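Local coordinates for protein 2-methyl-3-hydroxypyridine-5-carboxylic acid oxygenase (Mesorhizobium loti, PDB 3ALJ) that probably uses FAD and molecular oxygen to oxygenate and open the pyridine ring of 2-methyl-3-hydroxypyridine-5-carboxylic acid, a step in the breakdown of vitamin B6, at residues 182-187 / 220-225; 189-194 / 252-257; 200-205 / 247-252. All blocks are in the same frame, centred on the assembly; numbering follows the deposited sequence.

Interaction 1: 182-187 / 220-225; sequences LIVPRM and NELYLG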
# COMPACT_ATOMS: atom_id res chain seq x y z
N LEU A 182 10.09 -10.37 -1.20
CA LEU A 182 11.03 -10.50 -2.30
C LEU A 182 10.26 -10.84 -3.58
O LEU A 182 9.15 -11.39 -3.58
CB LEU A 182 11.99 -11.70 -2.08
CG LEU A 182 12.61 -11.79 -0.72
CD1 LEU A 182 13.34 -13.06 -0.39
CD2 LEU A 182 13.66 -10.72 -0.62
N ILE A 183 10.90 -10.47 -4.73
CA ILE A 183 10.53 -10.94 -6.05
C ILE A 183 11.53 -11.92 -6.52
O ILE A 183 12.77 -11.61 -6.55
CB ILE A 183 10.35 -9.77 -7.05
CG1 ILE A 183 9.40 -8.64 -6.58
CG2 ILE A 183 9.95 -10.30 -8.42
CD1 ILE A 183 7.92 -9.16 -6.25
N VAL A 184 11.04 -13.09 -6.93
CA VAL A 184 11.86 -14.15 -7.56
C VAL A 184 11.17 -14.62 -8.83
O VAL A 184 10.01 -14.34 -9.12
CB VAL A 184 12.10 -15.36 -6.61
CG1 VAL A 184 12.86 -14.84 -5.37
CG2 VAL A 184 10.74 -15.97 -6.17
N PRO A 185 11.87 -15.34 -9.70
CA PRO A 185 11.23 -15.98 -10.83
C PRO A 185 10.15 -16.98 -10.41
O PRO A 185 10.25 -17.56 -9.30
CB PRO A 185 12.42 -16.72 -11.55
CG PRO A 185 13.61 -16.09 -11.04
CD PRO A 185 13.31 -15.66 -9.61
N ARG A 186 9.12 -17.11 -11.26
CA ARG A 186 8.06 -18.07 -10.99
C ARG A 186 8.50 -19.53 -10.83
O ARG A 186 7.91 -20.24 -10.04
CB ARG A 186 7.03 -18.00 -12.08
CG ARG A 186 6.24 -16.64 -12.12
CD ARG A 186 5.14 -16.54 -11.04
NE ARG A 186 4.19 -17.64 -11.00
CZ ARG A 186 3.08 -17.72 -11.71
NH1 ARG A 186 2.66 -16.78 -12.58
NH2 ARG A 186 2.31 -18.77 -11.51
N MET A 187 9.53 -19.95 -11.60
CA MET A 187 10.00 -21.34 -11.61
C MET A 187 8.82 -22.30 -11.80
O MET A 187 8.79 -23.35 -11.14
CB MET A 187 10.76 -21.68 -10.32
CG MET A 187 11.86 -20.63 -9.88
SD MET A 187 13.05 -20.40 -11.21
CE MET A 187 14.00 -21.99 -11.07
N ASN A 220 6.23 -14.04 -15.16
CA ASN A 220 7.72 -14.02 -14.90
C ASN A 220 8.02 -13.88 -13.44
O ASN A 220 9.05 -14.45 -12.99
CB ASN A 220 8.32 -12.86 -15.68
CG ASN A 220 8.27 -13.10 -17.20
OD1 ASN A 220 8.43 -14.25 -17.62
ND2 ASN A 220 7.95 -12.09 -17.97
N GLU A 221 7.18 -13.17 -12.67
CA GLU A 221 7.59 -12.66 -11.35
C GLU A 221 6.67 -13.17 -10.25
O GLU A 221 5.43 -13.08 -10.40
CB GLU A 221 7.54 -11.15 -11.27
CG GLU A 221 8.64 -10.51 -12.20
CD GLU A 221 8.44 -9.01 -12.24
OE1 GLU A 221 7.39 -8.60 -12.73
OE2 GLU A 221 9.37 -8.27 -11.85
N LEU A 222 7.29 -13.69 -9.21
CA LEU A 222 6.58 -14.21 -8.01
C LEU A 222 6.94 -13.34 -6.78
O LEU A 222 8.10 -13.09 -6.51
CB LEU A 222 7.04 -15.62 -7.68
CG LEU A 222 6.49 -16.26 -6.39
CD1 LEU A 222 4.99 -16.47 -6.49
CD2 LEU A 222 7.16 -17.66 -6.26
N TYR A 223 5.96 -12.84 -6.06
CA TYR A 223 6.12 -12.07 -4.80
C TYR A 223 5.99 -13.08 -3.69
O TYR A 223 4.93 -13.78 -3.57
CB TYR A 223 5.05 -10.99 -4.84
CG TYR A 223 4.75 -10.28 -3.51
CD1 TYR A 223 5.74 -10.04 -2.56
CD2 TYR A 223 3.44 -9.84 -3.29
CE1 TYR A 223 5.37 -9.37 -1.31
CE2 TYR A 223 3.08 -9.18 -2.11
CZ TYR A 223 4.06 -8.96 -1.17
OH TYR A 223 3.73 -8.31 0.04
N LEU A 224 7.03 -13.15 -2.88
CA LEU A 224 6.98 -13.95 -1.65
C LEU A 224 7.10 -13.09 -0.44
O LEU A 224 7.90 -12.14 -0.44
CB LEU A 224 8.17 -14.92 -1.55
CG LEU A 224 8.19 -15.99 -2.66
CD1 LEU A 224 9.44 -16.87 -2.50
CD2 LEU A 224 6.86 -16.86 -2.57
N GLY A 225 6.33 -13.40 0.60
CA GLY A 225 6.46 -12.73 1.93
C GLY A 225 6.83 -13.81 2.88
O GLY A 225 6.04 -14.74 3.08

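Interaction 2: 189-194 / 252-257; sequences KELGHG and LEPCLI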
# COMPACT_ATOMS: atom_id res chain seq x y z
N LYS A 189 7.57 -24.43 -13.92
CA LYS A 189 7.77 -25.80 -14.38
C LYS A 189 8.37 -26.58 -13.21
O LYS A 189 7.94 -27.73 -12.94
CB LYS A 189 8.72 -25.80 -15.62
CG LYS A 189 9.28 -27.20 -16.03
CD LYS A 189 10.82 -27.28 -15.81
CE LYS A 189 11.34 -28.74 -15.88
NZ LYS A 189 11.05 -29.44 -14.56
N GLU A 190 9.39 -26.01 -12.54
CA GLU A 190 10.11 -26.71 -11.47
C GLU A 190 9.24 -26.94 -10.22
O GLU A 190 9.52 -27.79 -9.43
CB GLU A 190 11.34 -25.93 -11.08
CG GLU A 190 12.35 -25.83 -12.19
CD GLU A 190 12.26 -24.53 -12.98
OE1 GLU A 190 11.18 -23.94 -13.33
OE2 GLU A 190 13.38 -24.07 -13.25
N LEU A 191 8.16 -26.18 -10.09
CA LEU A 191 7.24 -26.42 -8.97
C LEU A 191 6.37 -27.68 -9.20
O LEU A 191 5.77 -28.19 -8.25
CB LEU A 191 6.33 -25.21 -8.70
CG LEU A 191 7.13 -23.97 -8.22
CD1 LEU A 191 6.03 -22.91 -8.05
CD2 LEU A 191 7.94 -24.16 -6.96
N GLY A 192 6.24 -28.12 -10.44
CA GLY A 192 5.60 -29.41 -10.68
C GLY A 192 4.09 -29.28 -10.43
O GLY A 192 3.45 -28.22 -10.65
N HIS A 193 3.47 -30.38 -10.00
CA HIS A 193 2.05 -30.40 -9.91
C HIS A 193 1.55 -29.47 -8.80
O HIS A 193 2.14 -29.46 -7.72
CB HIS A 193 1.65 -31.84 -9.62
CG HIS A 193 0.20 -32.02 -9.35
ND1 HIS A 193 -0.72 -32.07 -10.36
CD2 HIS A 193 -0.48 -32.14 -8.19
CE1 HIS A 193 -1.92 -32.20 -9.84
NE2 HIS A 193 -1.80 -32.27 -8.53
N GLY A 194 0.48 -28.75 -9.10
CA GLY A 194 -0.12 -27.88 -8.02
C GLY A 194 -0.96 -26.85 -8.68
O GLY A 194 -1.26 -26.91 -9.86
N LEU A 252 8.30 -25.30 -2.24
CA LEU A 252 8.79 -24.05 -2.90
C LEU A 252 10.31 -23.98 -3.05
O LEU A 252 10.82 -22.93 -3.40
CB LEU A 252 8.31 -22.80 -2.02
CG LEU A 252 6.80 -22.56 -1.98
CD1 LEU A 252 6.54 -21.20 -1.26
CD2 LEU A 252 6.36 -22.43 -3.41
N GLU A 253 11.02 -25.10 -2.82
CA GLU A 253 12.47 -25.04 -2.91
C GLU A 253 13.01 -24.38 -4.18
O GLU A 253 13.92 -23.55 -4.04
CB GLU A 253 13.07 -26.45 -2.75
CG GLU A 253 14.61 -26.45 -2.91
CD GLU A 253 15.14 -27.87 -2.60
OE1 GLU A 253 14.37 -28.85 -2.77
OE2 GLU A 253 16.28 -27.97 -2.09
N PRO A 254 12.50 -24.61 -5.39
CA PRO A 254 13.11 -23.92 -6.59
C PRO A 254 13.10 -22.37 -6.45
O PRO A 254 14.13 -21.68 -6.64
CB PRO A 254 12.26 -24.41 -7.75
CG PRO A 254 11.68 -25.77 -7.23
CD PRO A 254 11.45 -25.56 -5.74
N CYS A 255 11.96 -21.84 -5.93
CA CYS A 255 11.86 -20.39 -5.68
C CYS A 255 12.65 -19.93 -4.50
O CYS A 255 13.20 -18.79 -4.62
CB CYS A 255 10.36 -20.09 -5.43
SG CYS A 255 9.27 -20.50 -6.85
N LEU A 256 12.72 -20.70 -3.41
CA LEU A 256 13.49 -20.34 -2.26
C LEU A 256 15.01 -20.29 -2.59
O LEU A 256 15.72 -19.43 -2.05
CB LEU A 256 13.22 -21.19 -1.05
CG LEU A 256 11.75 -21.04 -0.52
CD1 LEU A 256 11.48 -22.24 0.43
CD2 LEU A 256 11.63 -19.73 0.15
N ILE A 257 15.46 -21.19 -3.48
CA ILE A 257 16.89 -21.14 -3.83
C ILE A 257 17.12 -19.80 -4.53
O ILE A 257 18.16 -19.15 -4.27
CB ILE A 257 17.21 -22.36 -4.74
CG1 ILE A 257 17.29 -23.61 -3.85
CG2 ILE A 257 18.55 -22.14 -5.54
CD1 ILE A 257 17.33 -24.93 -4.66

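Interaction 3: 200-205 / 247-252; sequences IDMWNF and EMFPFL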
# COMPACT_ATOMS: atom_id res chain seq x y z
N ILE A 200 -1.46 -18.29 -2.32
CA ILE A 200 -1.50 -19.32 -1.27
C ILE A 200 -0.85 -18.72 -0.03
O ILE A 200 0.38 -18.43 -0.00
CB ILE A 200 -0.76 -20.61 -1.67
CG1 ILE A 200 -1.19 -21.08 -3.07
CG2 ILE A 200 -1.15 -21.71 -0.62
CD1 ILE A 200 -0.32 -22.28 -3.56
N ASP A 201 -1.63 -18.56 1.04
CA ASP A 201 -1.11 -18.07 2.33
C ASP A 201 -0.81 -19.28 3.18
O ASP A 201 -1.74 -19.96 3.65
CB ASP A 201 -2.17 -17.14 2.98
CG ASP A 201 -1.59 -16.43 4.15
OD1 ASP A 201 -0.35 -16.57 4.40
OD2 ASP A 201 -2.31 -15.69 4.84
N MET A 202 0.49 -19.60 3.27
CA MET A 202 0.92 -20.88 3.84
C MET A 202 1.38 -20.69 5.27
O MET A 202 2.50 -20.24 5.58
CB MET A 202 2.11 -21.44 3.03
CG MET A 202 1.81 -21.53 1.53
SD MET A 202 3.35 -21.79 0.65
CE MET A 202 2.78 -22.32 -1.01
N TRP A 203 0.45 -20.97 6.21
CA TRP A 203 0.73 -20.77 7.66
C TRP A 203 1.25 -22.04 8.32
O TRP A 203 0.84 -23.21 7.98
CB TRP A 203 -0.59 -20.50 8.37
CG TRP A 203 -1.11 -19.06 8.12
CD1 TRP A 203 -1.81 -18.59 7.04
CD2 TRP A 203 -1.01 -17.99 9.04
NE1 TRP A 203 -2.14 -17.26 7.29
CE2 TRP A 203 -1.65 -16.87 8.51
CE3 TRP A 203 -0.38 -17.84 10.29
CZ2 TRP A 203 -1.70 -15.62 9.16
CZ3 TRP A 203 -0.44 -16.61 10.95
CH2 TRP A 203 -1.08 -15.53 10.41
N ASN A 204 2.08 -21.85 9.36
CA ASN A 204 2.43 -22.93 10.28
C ASN A 204 2.67 -22.33 11.63
O ASN A 204 3.28 -21.26 11.71
CB ASN A 204 3.76 -23.61 9.87
CG ASN A 204 3.70 -24.24 8.52
OD1 ASN A 204 3.32 -25.46 8.36
ND2 ASN A 204 4.11 -23.56 7.47
N PHE A 205 2.22 -23.05 12.65
CA PHE A 205 2.68 -22.81 14.04
C PHE A 205 3.56 -23.92 14.53
O PHE A 205 4.25 -23.66 15.54
CB PHE A 205 1.45 -22.62 14.92
CG PHE A 205 0.56 -21.49 14.51
CD1 PHE A 205 1.04 -20.19 14.47
CD2 PHE A 205 -0.71 -21.69 14.08
CE1 PHE A 205 0.14 -19.10 14.02
CE2 PHE A 205 -1.56 -20.66 13.69
CZ PHE A 205 -1.13 -19.38 13.69
N GLU A 247 12.99 -26.34 4.78
CA GLU A 247 12.49 -27.40 5.68
C GLU A 247 10.96 -27.32 5.82
O GLU A 247 10.30 -28.38 5.83
CB GLU A 247 13.15 -27.33 7.04
CG GLU A 247 12.53 -28.36 8.00
CD GLU A 247 13.17 -28.36 9.40
OE1 GLU A 247 13.52 -27.25 9.95
OE2 GLU A 247 13.32 -29.51 9.93
N MET A 248 10.41 -26.10 5.97
CA MET A 248 8.97 -26.02 6.24
C MET A 248 8.18 -25.72 4.99
O MET A 248 7.00 -25.94 5.05
CB MET A 248 8.66 -25.05 7.45
CG MET A 248 8.77 -25.81 9.03
SD MET A 248 8.61 -24.48 10.08
CE MET A 248 6.80 -24.46 9.93
N PHE A 249 8.81 -25.43 3.87
CA PHE A 249 8.11 -25.19 2.60
C PHE A 249 8.86 -25.87 1.48
O PHE A 249 9.29 -25.24 0.50
CB PHE A 249 7.99 -23.69 2.32
CG PHE A 249 7.36 -22.94 3.50
CD1 PHE A 249 8.14 -22.52 4.59
CD2 PHE A 249 5.96 -22.61 3.56
CE1 PHE A 249 7.61 -21.87 5.69
CE2 PHE A 249 5.39 -21.92 4.67
CZ PHE A 249 6.20 -21.55 5.76
N PRO A 250 8.92 -27.22 1.60
CA PRO A 250 9.83 -27.88 0.64
C PRO A 250 9.35 -27.84 -0.76
O PRO A 250 10.13 -27.84 -1.70
CB PRO A 250 9.90 -29.33 1.23
CG PRO A 250 8.57 -29.49 1.95
CD PRO A 250 8.45 -28.11 2.71
N PHE A 251 8.04 -27.71 -0.97
CA PHE A 251 7.41 -27.61 -2.26
C PHE A 251 7.74 -26.27 -3.00
O PHE A 251 7.45 -26.12 -4.22
CB PHE A 251 5.91 -27.80 -2.11
CG PHE A 251 5.39 -27.12 -0.91
CD1 PHE A 251 5.18 -27.86 0.26
CD2 PHE A 251 5.17 -25.74 -0.88
CE1 PHE A 251 4.82 -27.22 1.48
CE2 PHE A 251 4.79 -25.10 0.31
CZ PHE A 251 4.62 -25.79 1.48
N LEU A 252 8.30 -25.30 -2.24
CA LEU A 252 8.79 -24.05 -2.90
C LEU A 252 10.31 -23.98 -3.05
O LEU A 252 10.82 -22.93 -3.40
CB LEU A 252 8.31 -22.80 -2.02
CG LEU A 252 6.80 -22.56 -1.98
CD1 LEU A 252 6.54 -21.20 -1.26
CD2 LEU A 252 6.36 -22.43 -3.41
O HOH W 1 4.10 -24.95 4.97

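Interaction 1: 182-187 / 220-225
Asn220 enters through its backbone: its O accepts the amide of Arg186 (N to O 3.2 Å), which approaches from above the carbonyl plane as strand 170-185 gives way to a turn. Arg186, bent at chi2 and chi3, lays CG over the Asn220-Glu221 peptide and CD 3.5 Å from Glu221 O, and sends its guanidinium to a salt bridge with Asp197. At Glu221, CB leans on Ile183 CG2 at 3.8 Å; its partner Pro185 lacks an amide hydrogen, but the pair is non-hydrogen-bonded, so no bond toward Glu221 is lost. Leu222 and Val184 exchange two backbone bonds, the shorter being Leu222 N to Val184 O at 2.8 Å. Val184 CG2 fits between two leucine branches, 4.0 Å from both Leu222 CD2 and Leu224 CD1. On the other face, Tyr223 CB meets Ile183 CD1 at 3.7 Å; the tyrosine side chain comes within about 5 Å of the FAD (nearest atoms), and its ring turns an edge to Leu182 O. Leu224 closes the antiparallel pairing with two bonds to Leu182. The chemistry is thus divided: peptide bonds fix the register, branched aliphatic residues seal the face toward helix 253-260, and the face bearing Tyr223 lies near the flavin.

Interaction 2: 189-194 / 252-257
Leu191 reaches across to the start of helix 253-260 with a single methyl. Its CG stands anti to the carbonyl carbon (chi1 -66°), which brings CD2 over the first helical turn, 3.9 Å from Cys255 SG and 4.0 Å from Pro254 CD. The same methyl lies 4.3 Å from Leu252 CD2, so one leucine branch fills the angle between three residues. Cysteine suits this spot because its small, weakly polar sulfur packs as an apolar atom, here also against Met187. Pro254 turns its ring toward helix 188-191: its CB meets Glu190 CB at 3.8 Å, and its CG lies 3.7 Å from Glu190 O. Proline fits the first turn of a helix because amides there have no carbonyl one turn earlier to bond, so the missing N-H of Pro254 costs no helix bond. Glu190 packs only by its base, since a kink at chi2 (96°) leads the carboxylate away from the proline toward solvent. Leu252 holds the N-cap position without a polar side chain, and its O accepts Leu256 N at 2.9 Å as the helix begins. The contact therefore probably rests on dispersion and the exclusion of water: close apolar packing, rather than polar bonding, joins these two helix ends at the margin of the fold.

Interaction 3: 200-205 / 247-252
Met202 makes a Met-aromatic contact with two phenylalanines, joining strand 199-203 of the mixed sheet to the turn that links helices 242-248 and 253-260. Its chain runs extended beyond CG and lays SD at the edge of the Phe251 ring, 5.0 Å from the centroid and 80° off the ring normal. The nearest ring atom to this sulfur is Phe251 CE2, at 3.6 Å. Methionine suits such a place, for its unbranched, polarisable thioether can lie along ring edges. The end of the Met202 chain, SD and CE together, also reaches the tip of Leu252, with Met202 SD 3.8 Å from Leu252 CD1. The second ring, Phe249, lies oblique to the sulfur and presents its edge to the backbone: Met202 O is 3.5 Å from Phe249 CE2, in the ring plane, where the slightly positive ring hydrogens would favour a carbonyl. The Asn204 amide comes to the same ring, ND2 lying 3.4 Å from Phe249 CZ, its plane turned 80° from that of the ring.

Further out, Met202 is fixed by backbone bonds to Ile212 of the adjoining strand. Phe251, with CG set between its backbone N and carbonyl carbon (chi1 40°), lays one ring face over Phe249 CA and also stacks edge-to-face with Trp85. Asn204 is steadied by weak bonds to Gln210 O and His87, and by a water that accepts from Asn204 ND2 at 2.9 Å and lies 3.1 Å from Met248 O, to which it can donate.

How the interactions relate
The three contacts lie on one side of the chain's centre, within the FAD-binding family region. Interactions 1 and 3 both reach the seven-stranded mixed sheet, at strands 170-185 and 221-228 and at strand 199-203, with centres about 15 Å apart. The centre of interaction 2 lies about 11 Å from that of interaction 1 and about 12 Å from that of interaction 3, and it touches both: Cys255 SG packs on Leu222 CD2, and Leu252 belongs to interactions 2 and 3. Along the chain the first segments come in the order 182-187, 189-194 and 200-205, followed by 220-225 and then 247-257. Helix 253-260 and its preceding turn thus pack against the sheet, so that interaction 2 bridges the other two by largely apolar packing.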